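Local coordinates for epimerase family protein SDR39U1 (Homo sapiens, PDB 4B4O) that binds NADPH in a Rossmann-type fold of the short-chain dehydrogenase/reductase family and is a putative NADP-dependent oxidoreductase, at residues A[105-110]-A[152-157]; A[214-219]-A[265-270]; A[181-186]-A[223-228]; A[157-162]-A[188-193]. The protein carries 3 engineered substitutions. All coordinates share one frame; numbering follows the deposited sequence.

Contact 1. Residues A[105-110]-A[152-157]; sequences LVTGVA and QVVVRS. With NDP (NADPH dihydro-nicotinamide-adenine-dinucleotide phosphate), chain I.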
# COMPACT_ATOMS: atom_id res chain seq x y z
N LEU A 105 0.32 -7.91 6.61
CA LEU A 105 0.23 -6.45 6.80
C LEU A 105 0.74 -5.74 5.58
O LEU A 105 1.67 -6.22 4.91
CB LEU A 105 1.07 -6.01 7.99
CG LEU A 105 0.96 -4.53 8.35
CD1 LEU A 105 -0.48 -4.15 8.63
CD2 LEU A 105 1.82 -4.25 9.57
N VAL A 106 0.10 -4.62 5.24
CA VAL A 106 0.60 -3.75 4.18
C VAL A 106 1.24 -2.56 4.83
O VAL A 106 0.61 -1.88 5.65
CB VAL A 106 -0.51 -3.28 3.20
CG1 VAL A 106 -0.02 -2.13 2.33
CG2 VAL A 106 -1.00 -4.41 2.31
N THR A 107 2.50 -2.32 4.51
CA THR A 107 3.16 -1.06 4.89
C THR A 107 3.72 -0.43 3.61
O THR A 107 3.09 -0.56 2.54
CB THR A 107 4.19 -1.29 6.00
OG1 THR A 107 5.30 -2.03 5.50
CG2 THR A 107 3.57 -2.06 7.16
N GLY A 108 4.84 0.27 3.69
CA GLY A 108 5.28 1.09 2.57
C GLY A 108 6.76 1.08 2.27
O GLY A 108 7.58 0.77 3.12
N VAL A 109 7.09 1.43 1.05
CA VAL A 109 8.49 1.52 0.63
C VAL A 109 9.20 2.70 1.28
O VAL A 109 10.42 2.82 1.16
CB VAL A 109 8.64 1.60 -0.91
CG1 VAL A 109 8.17 0.32 -1.57
CG2 VAL A 109 7.95 2.83 -1.45
N ALA A 110 8.45 3.57 1.94
CA ALA A 110 9.04 4.65 2.75
C ALA A 110 10.10 4.14 3.74
O ALA A 110 10.92 4.92 4.23
CB ALA A 110 7.94 5.37 3.49
N GLN A 152 3.51 -15.25 8.91
CA GLN A 152 3.52 -13.78 8.91
C GLN A 152 4.13 -13.22 7.64
O GLN A 152 5.22 -13.64 7.21
CB GLN A 152 4.27 -13.22 10.13
CG GLN A 152 3.67 -13.67 11.45
CD GLN A 152 4.21 -12.96 12.65
OE1 GLN A 152 4.08 -11.74 12.82
NE2 GLN A 152 4.77 -13.74 13.54
N VAL A 153 3.43 -12.27 7.03
CA VAL A 153 3.91 -11.61 5.82
C VAL A 153 3.72 -10.10 5.97
O VAL A 153 2.72 -9.64 6.51
CB VAL A 153 3.17 -12.10 4.55
CG1 VAL A 153 3.71 -11.37 3.33
CG2 VAL A 153 3.34 -13.59 4.36
N VAL A 154 4.69 -9.33 5.51
CA VAL A 154 4.54 -7.89 5.43
C VAL A 154 4.84 -7.51 4.00
O VAL A 154 5.90 -7.81 3.49
CB VAL A 154 5.50 -7.14 6.38
CG1 VAL A 154 5.46 -5.67 6.07
CG2 VAL A 154 5.12 -7.40 7.83
N VAL A 155 3.89 -6.84 3.36
CA VAL A 155 4.07 -6.33 2.00
C VAL A 155 4.30 -4.83 2.05
O VAL A 155 3.40 -4.06 2.38
CB VAL A 155 2.86 -6.69 1.10
CG1 VAL A 155 3.09 -6.28 -0.34
CG2 VAL A 155 2.56 -8.19 1.17
N ARG A 156 5.53 -4.41 1.76
CA ARG A 156 5.85 -2.99 1.68
C ARG A 156 5.47 -2.52 0.28
O ARG A 156 6.13 -2.87 -0.71
CB ARG A 156 7.33 -2.76 1.94
CG ARG A 156 7.75 -2.96 3.39
CD ARG A 156 9.25 -3.14 3.52
NE ARG A 156 9.65 -3.39 4.91
CZ ARG A 156 10.87 -3.71 5.30
NH1 ARG A 156 11.85 -3.83 4.42
NH2 ARG A 156 11.11 -3.90 6.58
N SER A 157 4.45 -1.68 0.18
CA SER A 157 3.90 -1.30 -1.11
C SER A 157 4.46 0.01 -1.64
O SER A 157 4.71 0.96 -0.90
CB SER A 157 2.38 -1.17 -0.99
OG SER A 157 1.79 -0.86 -2.24
PA NDP I . -7.70 3.86 2.03
O1A NDP I . -7.60 5.25 2.70
O2A NDP I . -8.53 3.67 0.74
O5B NDP I . -8.36 2.74 3.01
C5B NDP I . -8.11 2.90 4.41
C4B NDP I . -9.24 2.25 5.16
O4B NDP I . -8.86 2.23 6.54
C3B NDP I . -10.55 3.04 5.03
O3B NDP I . -11.50 2.43 4.12
C2B NDP I . -11.11 3.07 6.44
O2B NDP I . -12.06 2.03 6.65
C1B NDP I . -9.93 2.75 7.31
N9A NDP I . -9.51 4.02 7.90
C8A NDP I . -9.34 5.26 7.35
N7A NDP I . -8.98 6.16 8.37
C5A NDP I . -8.94 5.46 9.53
C6A NDP I . -8.63 5.73 10.94
N6A NDP I . -8.26 6.96 11.36
N1A NDP I . -8.72 4.72 11.83
C2A NDP I . -9.10 3.47 11.41
N3A NDP I . -9.37 3.14 10.13
C4A NDP I . -9.29 4.07 9.21
O3 NDP I . -6.14 3.47 1.85
PN NDP I . -5.59 2.43 0.75
O1N NDP I . -6.66 1.37 0.51
O2N NDP I . -5.08 3.18 -0.45
O5D NDP I . -4.29 1.78 1.52
C5D NDP I . -4.60 1.00 2.69
C4D NDP I . -3.39 0.82 3.59
O4D NDP I . -2.30 0.60 2.71
C3D NDP I . -3.02 2.07 4.42
O3D NDP I . -2.56 1.67 5.76
C2D NDP I . -1.92 2.75 3.60
O2D NDP I . -0.86 3.41 4.30
C1D NDP I . -1.27 1.57 2.92
N1N NDP I . -0.58 1.92 1.67
C2N NDP I . -1.23 2.49 0.65
C3N NDP I . -0.58 2.80 -0.52
C7N NDP I . -1.35 3.42 -1.63
O7N NDP I . -2.58 3.33 -1.59
N7N NDP I . -0.74 4.04 -2.63
C4N NDP I . 0.86 2.48 -0.72
C5N NDP I . 1.47 1.85 0.45
C6N NDP I . 0.73 1.59 1.58
P2B NDP I . -13.45 2.36 7.49
O1X NDP I . -13.06 2.42 8.95
O2X NDP I . -13.99 3.73 6.96
O3X NDP I . -14.21 1.08 7.08

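Contact 2. Residues A[214-219]-A[265-270]; sequences VLNGVA and QKVIPR. Engineered in segment 265-270: Arg270 (natural residue Gln).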
# COMPACT_ATOMS: atom_id res chain seq x y z
N VAL A 214 9.09 -10.35 4.57
CA VAL A 214 8.89 -9.08 3.88
C VAL A 214 8.91 -9.30 2.37
O VAL A 214 9.79 -9.96 1.85
CB VAL A 214 9.99 -8.07 4.19
CG1 VAL A 214 9.79 -6.86 3.28
CG2 VAL A 214 9.95 -7.67 5.65
N LEU A 215 7.90 -8.72 1.71
CA LEU A 215 7.78 -8.71 0.26
C LEU A 215 7.59 -7.27 -0.23
O LEU A 215 6.81 -6.52 0.33
CB LEU A 215 6.56 -9.54 -0.18
CG LEU A 215 6.47 -11.00 0.23
CD1 LEU A 215 5.13 -11.58 -0.17
CD2 LEU A 215 7.64 -11.77 -0.36
N ASN A 216 8.32 -6.89 -1.27
CA ASN A 216 8.19 -5.54 -1.80
C ASN A 216 7.06 -5.53 -2.80
O ASN A 216 7.12 -6.22 -3.81
CB ASN A 216 9.49 -5.05 -2.46
CG ASN A 216 10.53 -4.60 -1.44
OD1 ASN A 216 10.19 -4.11 -0.35
ND2 ASN A 216 11.80 -4.76 -1.79
N GLY A 217 6.02 -4.78 -2.47
CA GLY A 217 4.85 -4.66 -3.33
C GLY A 217 5.02 -3.61 -4.42
O GLY A 217 4.35 -2.56 -4.40
N VAL A 218 5.94 -3.89 -5.33
CA VAL A 218 6.28 -3.00 -6.44
C VAL A 218 6.41 -3.81 -7.72
O VAL A 218 6.75 -5.00 -7.68
CB VAL A 218 7.57 -2.21 -6.19
CG1 VAL A 218 7.35 -1.34 -4.97
CG2 VAL A 218 8.79 -3.11 -6.01
N ALA A 219 6.06 -3.18 -8.84
CA ALA A 219 6.25 -3.79 -10.15
C ALA A 219 7.74 -3.83 -10.36
O ALA A 219 8.46 -2.97 -9.84
CB ALA A 219 5.59 -2.99 -11.26
N GLN A 265 12.79 5.93 -4.02
CA GLN A 265 13.64 4.78 -3.73
C GLN A 265 13.58 3.85 -4.93
O GLN A 265 12.48 3.54 -5.42
CB GLN A 265 13.07 3.94 -2.56
CG GLN A 265 12.61 4.67 -1.31
CD GLN A 265 11.24 5.30 -1.41
OE1 GLN A 265 10.56 5.23 -2.42
NE2 GLN A 265 10.82 5.93 -0.30
N LYS A 266 14.72 3.34 -5.36
CA LYS A 266 14.71 2.26 -6.35
C LYS A 266 14.53 0.94 -5.61
O LYS A 266 15.40 0.51 -4.85
CB LYS A 266 16.01 2.30 -7.16
CG LYS A 266 16.29 1.09 -8.04
CD LYS A 266 15.22 0.81 -9.09
CE LYS A 266 15.68 -0.27 -10.11
NZ LYS A 266 17.12 -0.26 -10.59
N VAL A 267 13.37 0.31 -5.78
CA VAL A 267 13.05 -0.88 -5.01
C VAL A 267 12.87 -2.07 -5.94
O VAL A 267 12.02 -2.05 -6.82
CB VAL A 267 11.78 -0.68 -4.12
CG1 VAL A 267 11.52 -1.93 -3.30
CG2 VAL A 267 11.97 0.52 -3.18
N ILE A 268 13.62 -3.14 -5.66
CA ILE A 268 13.47 -4.42 -6.35
C ILE A 268 12.60 -5.41 -5.55
O ILE A 268 12.80 -5.60 -4.35
CB ILE A 268 14.83 -5.04 -6.60
CG1 ILE A 268 15.66 -4.08 -7.44
CG2 ILE A 268 14.67 -6.39 -7.27
CD1 ILE A 268 17.16 -4.39 -7.42
N PRO A 269 11.65 -6.06 -6.22
CA PRO A 269 10.82 -7.07 -5.59
C PRO A 269 11.45 -8.44 -5.73
O PRO A 269 10.91 -9.31 -6.41
CB PRO A 269 9.52 -6.97 -6.39
CG PRO A 269 9.96 -6.61 -7.76
CD PRO A 269 11.28 -5.88 -7.64
N ARG A 270 12.60 -8.62 -5.09
CA ARG A 270 13.36 -9.87 -5.23
C ARG A 270 12.61 -11.03 -4.58
O ARG A 270 12.33 -12.03 -5.22
CB ARG A 270 14.77 -9.76 -4.62
CG ARG A 270 15.63 -10.93 -5.01
CD ARG A 270 17.11 -10.89 -4.72
NE ARG A 270 17.59 -9.56 -4.40
CZ ARG A 270 17.97 -8.65 -5.31
NH1 ARG A 270 17.87 -8.86 -6.61
NH2 ARG A 270 18.43 -7.48 -4.89

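Contact 3. Residues A[181-186]-A[223-228]; sequences GPIGSG and ATNAEF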
# COMPACT_ATOMS: atom_id res chain seq x y z
N GLY A 181 2.24 16.46 -15.63
CA GLY A 181 3.65 16.62 -15.88
C GLY A 181 4.52 16.14 -14.73
O GLY A 181 4.02 15.60 -13.72
N PRO A 182 5.84 16.32 -14.85
CA PRO A 182 6.75 15.86 -13.81
C PRO A 182 6.63 16.63 -12.52
O PRO A 182 6.31 17.82 -12.53
CB PRO A 182 8.13 16.07 -14.43
CG PRO A 182 7.93 17.10 -15.47
CD PRO A 182 6.57 16.82 -16.04
N ILE A 183 6.87 15.94 -11.41
CA ILE A 183 6.92 16.54 -10.07
C ILE A 183 8.38 16.81 -9.71
O ILE A 183 9.17 15.89 -9.62
CB ILE A 183 6.33 15.59 -9.01
CG1 ILE A 183 4.93 15.14 -9.42
CG2 ILE A 183 6.31 16.27 -7.67
CD1 ILE A 183 4.39 14.04 -8.53
N GLY A 184 8.73 18.08 -9.49
CA GLY A 184 10.11 18.44 -9.17
C GLY A 184 11.04 18.30 -10.38
O GLY A 184 10.69 18.72 -11.48
N SER A 185 12.19 17.67 -10.19
CA SER A 185 13.10 17.39 -11.30
C SER A 185 12.57 16.30 -12.22
O SER A 185 12.89 16.27 -13.39
CB SER A 185 14.47 16.94 -10.78
OG SER A 185 14.39 15.69 -10.11
N GLY A 186 11.76 15.39 -11.66
CA GLY A 186 11.26 14.24 -12.39
C GLY A 186 12.23 13.09 -12.40
O GLY A 186 11.89 11.99 -12.83
N ALA A 223 10.86 2.83 -13.37
CA ALA A 223 10.29 4.11 -13.73
C ALA A 223 10.85 5.20 -12.84
O ALA A 223 11.03 5.01 -11.64
CB ALA A 223 8.77 4.08 -13.63
N THR A 224 11.14 6.35 -13.47
CA THR A 224 11.32 7.61 -12.76
C THR A 224 9.99 8.36 -12.83
O THR A 224 9.13 8.02 -13.64
CB THR A 224 12.42 8.49 -13.39
OG1 THR A 224 12.02 8.85 -14.72
CG2 THR A 224 13.76 7.78 -13.39
N ASN A 225 9.83 9.39 -12.01
CA ASN A 225 8.65 10.23 -12.08
C ASN A 225 8.45 10.89 -13.45
O ASN A 225 7.32 10.98 -13.92
CB ASN A 225 8.68 11.29 -10.98
CG ASN A 225 7.58 12.32 -11.11
OD1 ASN A 225 7.69 13.27 -11.89
ND2 ASN A 225 6.49 12.13 -10.35
N ALA A 226 9.54 11.35 -14.08
CA ALA A 226 9.46 11.91 -15.44
C ALA A 226 8.92 10.88 -16.40
O ALA A 226 8.03 11.18 -17.21
CB ALA A 226 10.82 12.38 -15.93
N GLU A 227 9.41 9.64 -16.30
CA GLU A 227 8.91 8.55 -17.18
C GLU A 227 7.43 8.22 -16.92
O GLU A 227 6.67 8.01 -17.85
CB GLU A 227 9.80 7.28 -17.07
CG GLU A 227 9.29 6.05 -17.85
CD GLU A 227 10.03 4.74 -17.49
OE1 GLU A 227 11.23 4.85 -17.08
OE2 GLU A 227 9.44 3.62 -17.58
N PHE A 228 7.02 8.25 -15.66
CA PHE A 228 5.61 8.11 -15.32
C PHE A 228 4.70 9.17 -15.99
O PHE A 228 3.66 8.84 -16.55
CB PHE A 228 5.40 8.16 -13.79
CG PHE A 228 3.97 8.35 -13.39
CD1 PHE A 228 3.09 7.29 -13.46
CD2 PHE A 228 3.50 9.59 -13.03
CE1 PHE A 228 1.77 7.45 -13.15
CE2 PHE A 228 2.16 9.78 -12.73
CZ PHE A 228 1.29 8.70 -12.78

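Contact 4. Residues A[157-162]-A[188-193]; sequences SGVVLG and QFFPWI. With NDP (NADPH dihydro-nicotinamide-adenine-dinucleotide phosphate), chain I.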
# COMPACT_ATOMS: atom_id res chain seq x y z
N SER A 157 4.45 -1.68 0.18
CA SER A 157 3.90 -1.30 -1.11
C SER A 157 4.46 0.01 -1.64
O SER A 157 4.71 0.96 -0.90
CB SER A 157 2.38 -1.17 -0.99
OG SER A 157 1.79 -0.86 -2.24
N GLY A 158 4.60 0.07 -2.96
CA GLY A 158 4.82 1.33 -3.66
C GLY A 158 3.48 2.00 -3.92
O GLY A 158 2.49 1.66 -3.30
N VAL A 159 3.48 3.00 -4.80
CA VAL A 159 2.29 3.76 -5.12
C VAL A 159 1.36 2.85 -5.90
O VAL A 159 1.76 2.27 -6.91
CB VAL A 159 2.61 4.98 -5.99
CG1 VAL A 159 1.48 6.01 -5.90
CG2 VAL A 159 3.95 5.56 -5.51
N VAL A 160 0.13 2.72 -5.41
CA VAL A 160 -0.81 1.77 -5.95
C VAL A 160 -1.64 2.48 -6.99
O VAL A 160 -2.40 3.38 -6.66
CB VAL A 160 -1.73 1.21 -4.85
CG1 VAL A 160 -2.56 0.10 -5.45
CG2 VAL A 160 -0.92 0.81 -3.61
N LEU A 161 -1.45 2.10 -8.26
CA LEU A 161 -2.12 2.78 -9.36
C LEU A 161 -3.35 1.98 -9.80
O LEU A 161 -3.25 0.79 -10.07
CB LEU A 161 -1.14 2.98 -10.52
CG LEU A 161 0.24 3.58 -10.20
CD1 LEU A 161 1.15 3.67 -11.43
CD2 LEU A 161 0.11 4.94 -9.53
N GLY A 162 -4.51 2.62 -9.83
CA GLY A 162 -5.72 1.95 -10.24
C GLY A 162 -6.89 2.88 -10.47
O GLY A 162 -6.89 4.03 -9.99
N GLN A 188 13.50 11.53 -9.85
CA GLN A 188 13.33 10.63 -8.72
C GLN A 188 12.66 9.30 -9.10
O GLN A 188 11.83 9.25 -10.00
CB GLN A 188 12.55 11.31 -7.60
CG GLN A 188 11.07 11.59 -7.87
CD GLN A 188 10.80 12.88 -8.62
OE1 GLN A 188 11.66 13.41 -9.34
NE2 GLN A 188 9.57 13.37 -8.48
N PHE A 189 13.06 8.23 -8.45
CA PHE A 189 12.47 6.93 -8.69
C PHE A 189 11.00 6.94 -8.29
O PHE A 189 10.59 7.60 -7.32
CB PHE A 189 13.22 5.82 -7.96
CG PHE A 189 14.61 5.58 -8.48
CD1 PHE A 189 14.82 5.06 -9.76
CD2 PHE A 189 15.71 5.86 -7.69
CE1 PHE A 189 16.09 4.84 -10.24
CE2 PHE A 189 16.99 5.65 -8.17
CZ PHE A 189 17.18 5.13 -9.44
N PHE A 190 10.21 6.22 -9.08
CA PHE A 190 8.78 6.14 -8.89
C PHE A 190 8.42 4.66 -8.65
O PHE A 190 8.10 3.95 -9.60
CB PHE A 190 8.10 6.69 -10.13
CG PHE A 190 6.63 6.89 -9.98
CD1 PHE A 190 6.13 7.95 -9.24
CD2 PHE A 190 5.74 6.05 -10.61
CE1 PHE A 190 4.77 8.13 -9.08
CE2 PHE A 190 4.37 6.23 -10.49
CZ PHE A 190 3.88 7.28 -9.73
N PRO A 191 8.52 4.19 -7.39
CA PRO A 191 8.09 2.82 -7.08
C PRO A 191 6.58 2.74 -7.16
O PRO A 191 5.90 3.51 -6.47
CB PRO A 191 8.57 2.59 -5.64
CG PRO A 191 8.65 3.94 -5.05
CD PRO A 191 8.96 4.90 -6.18
N TRP A 192 6.06 1.84 -7.98
CA TRP A 192 4.64 1.76 -8.21
C TRP A 192 4.23 0.33 -8.36
O TRP A 192 5.08 -0.54 -8.60
CB TRP A 192 4.31 2.54 -9.48
CG TRP A 192 4.90 1.90 -10.70
CD1 TRP A 192 6.15 2.11 -11.24
CD2 TRP A 192 4.29 0.86 -11.53
NE1 TRP A 192 6.34 1.31 -12.32
CE2 TRP A 192 5.27 0.53 -12.55
CE3 TRP A 192 3.07 0.18 -11.52
CZ2 TRP A 192 5.04 -0.42 -13.50
CZ3 TRP A 192 2.84 -0.78 -12.49
CH2 TRP A 192 3.81 -1.07 -13.47
N ILE A 193 2.93 0.08 -8.24
CA ILE A 193 2.36 -1.23 -8.54
C ILE A 193 0.91 -1.04 -8.99
O ILE A 193 0.22 -0.13 -8.52
CB ILE A 193 2.40 -2.17 -7.31
CG1 ILE A 193 2.03 -3.60 -7.70
CG2 ILE A 193 1.48 -1.68 -6.17
CD1 ILE A 193 2.34 -4.60 -6.60
PA NDP I . -7.70 3.86 2.03
O1A NDP I . -7.60 5.25 2.70
O2A NDP I . -8.53 3.67 0.74
O5B NDP I . -8.36 2.74 3.01
C5B NDP I . -8.11 2.90 4.41
C4B NDP I . -9.24 2.25 5.16
O4B NDP I . -8.86 2.23 6.54
C3B NDP I . -10.55 3.04 5.03
O3B NDP I . -11.50 2.43 4.12
C2B NDP I . -11.11 3.07 6.44
O2B NDP I . -12.06 2.03 6.65
C1B NDP I . -9.93 2.75 7.31
N9A NDP I . -9.51 4.02 7.90
C8A NDP I . -9.34 5.26 7.35
N7A NDP I . -8.98 6.16 8.37
C5A NDP I . -8.94 5.46 9.53
C6A NDP I . -8.63 5.73 10.94
N6A NDP I . -8.26 6.96 11.36
N1A NDP I . -8.72 4.72 11.83
C2A NDP I . -9.10 3.47 11.41
N3A NDP I . -9.37 3.14 10.13
C4A NDP I . -9.29 4.07 9.21
O3 NDP I . -6.14 3.47 1.85
PN NDP I . -5.59 2.43 0.75
O1N NDP I . -6.66 1.37 0.51
O2N NDP I . -5.08 3.18 -0.45
O5D NDP I . -4.29 1.78 1.52
C5D NDP I . -4.60 1.00 2.69
C4D NDP I . -3.39 0.82 3.59
O4D NDP I . -2.30 0.60 2.71
C3D NDP I . -3.02 2.07 4.42
O3D NDP I . -2.56 1.67 5.76
C2D NDP I . -1.92 2.75 3.60
O2D NDP I . -0.86 3.41 4.30
C1D NDP I . -1.27 1.57 2.92
N1N NDP I . -0.58 1.92 1.67
C2N NDP I . -1.23 2.49 0.65
C3N NDP I . -0.58 2.80 -0.52
C7N NDP I . -1.35 3.42 -1.63
O7N NDP I . -2.58 3.33 -1.59
N7N NDP I . -0.74 4.04 -2.63
C4N NDP I . 0.86 2.48 -0.72
C5N NDP I . 1.47 1.85 0.45
C6N NDP I . 0.73 1.59 1.58
P2B NDP I . -13.45 2.36 7.49
O1X NDP I . -13.06 2.42 8.95
O2X NDP I . -13.99 3.73 6.96
O3X NDP I . -14.21 1.08 7.08

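Contact 1. Residues A[105-110]-A[152-157]
Leu105 to Gly108 run parallel to Val154 to Ser157 as adjacent strands, their short axes 4.1 Å apart at closest approach and turned by 33° against each other. Five backbone hydrogen bonds zip them together: Leu105 N to Val153 O, Val155 N to Leu105 O, Thr107 N to Val155 O, Ser157 N to Thr107 O, and Val109 N to Ser157 O at 3.1 Å, the last made by the first residue of the 3-10 segment, just past the strand. On one face Thr107 and Arg156 lie side by side and point the same way, with Thr107 OG1 3.4 Å from Arg156 CG and close to Val154 CG1 as well. Thr107 OG1 hydrogen-bonds to Glu140 OE2 of helix 131-143, and Arg156 NE, at the end of an extended chain, forms a salt bridge with the same oxygen; one carboxylate oxygen thus ties both strands to the helix. The other face meets the cofactor. Val106 turns CG1 away from its own backbone N (chi1 166°) and sets it 3.6 Å from NADPH O4D, while Ser157 CB lies 3.5 Å from C5N of the nicotinamide ring. The backbone contributes too, since Thr107 O is 3.3 Å from NADPH C6N. Parallel strands whose C-terminal ends receive the nicotinamide half of a dinucleotide are a hallmark of the Rossmann fold.

Contact 2. Residues A[214-219]-A[265-270]
Asn216 and Pro269 have the nearest CA atoms of the two segments, 4.9 Å apart, where strand 213-217 gives out beside the irregular segment 265-270. Both chains bend sharply here, with inverse gamma turns centred on Gly217 and Pro269. The single hydrogen bond across the contact runs from Asn216 ND2 to Ile268 O, 2.9 Å long with an N-H...O angle of 166°. The acceptor sits in the amide plane of Asn216, whereas ND2 stands above the plane of the Ile268 carbonyl. With OD1 bonded to Tyr112 OH, the amide is held at both of its polar atoms. The side chain of Val267 runs across it at a slant, CG1 coming within 3.4 Å of Asn216 CG. Further on, Val218 has CG1 anti to its carbonyl carbon (chi1 -62°), which leaves CG2 between the backbone N and that carbon, 3.9 Å from Pro269 CB and 4.0 Å from Val267 CG1. Pro269 CB also rests 3.6 Å from Asn216 O. That carbonyl oxygen takes a bond from Thr272 OG1 of helix 270-274, the helix that Pro269 precedes as N-cap residue. Backbone bonds from Leu215 and Gly217 join strand 213-217 to strand 151-161, so the 265-270 segment and the helix after it are tied to this strand of the parallel sheet.

Contact 3. Residues A[181-186]-A[223-228]
Asn225, in the first turn of its helix, reaches across to the turn at Ile183-Gly186. Its CB lies 3.8 Å from Gly186 O, and CG, anti to the backbone N (chi1 172°), carries the amide on toward Ile183. There the tip divides its work: OD1 accepts from Ile183 N at 2.8 Å, with the donor tilted 31° from the carbonyl plane, while ND2 lies 3.4 Å from Ile183 CD1, the two side chains crossing at about a right angle. Pro182 CA is also close to OD1. A second bond runs the other way. Ala226 N, one of the amides at the start of the helix, donates to Gly186 O at 2.7 Å, in the carbonyl plane and on a lone pair. Thr224 is the N-cap residue, and its OG1 accepts from Glu227 N at 3.2 Å. Ile183 to Gly186 form a type II' turn, and the carbonyl of its last residue is the one that accepts from the helix start. Backbone bonds of Pro182 and Gly184 with Leu244 tie the turn and the residue before it to a further part of the chain. Phe228, one turn into helix 225-236, stacks on Phe190 and touches Met168 and Met171 of helix 166-176 and Leu288 of helix 284-293.

Contact 4. Residues A[157-162]-A[188-193]
Val159 O is held by two groups of the neighbouring strand: Ile193 N donates to it at 2.8 Å, and Trp192 CA makes a CA-H...O contact at 3.2 Å. Backbone bonds before and after complete the pairing, Val159 N to Pro191 O and Leu161 N to Ile193 O, the latter with an N-H...O angle of 170° and the donor almost in line with the carbonyl bond. The bridges Val159-Trp192 and Val160-Ile193 are parallel, yet the lines from CA 157 to 161 and from CA 190 to 193 lie 87° apart. Strand 151-161, helix 166-176 and strand 192-194 form a beta-alpha-beta unit of the Rossmann sheet, and these bonds join its two strands and the residue leading into the second. Leu161 carries much of the side-chain packing: CD1 meets Trp192 CB at 3.9 Å and comes to the edge of the Phe190 ring, near its plane, 4.2 Å from CE2. Trp192 keeps its indole between backbone N and carbonyl carbon (chi1 66°), with NE1 bonded to Ser221 OG. Val160, an NADP-binding residue, turns to the other face, where CG2 lies 3.3 Å from NADPH C7N of the carboxamide and 4.3 Å from Ile193 CG2. Gly158 O accepts from the hydroxyl of Ser157. The same Gly158 O sits 3.2 Å from NADPH C4N, the carbon that carries the hydride.

In the fold
From the N terminus, contact 1 comes first, closing the excursion from strand 102-108 through helix 131-143 to strand 151-161. Contact 4 starts on the same strand, sharing Ser157, and closes the loop through helix 166-176 to strand 192-194; both touch NADPH. Segment 181-186 lies inside that loop, yet its partner 223-228 comes later, so contact 3 crosses contact 4, and Gln188 bonds to both of its segments. Contact 2 opens on strand 213-217, before 223-228, and therefore crosses contact 3 as well. It closes at 265-270, and its Gly217 bonds to residues of contacts 1 and 4. Contacts 1, 2 and 4 thus meet around strand 151-161, with contact 3 farther out.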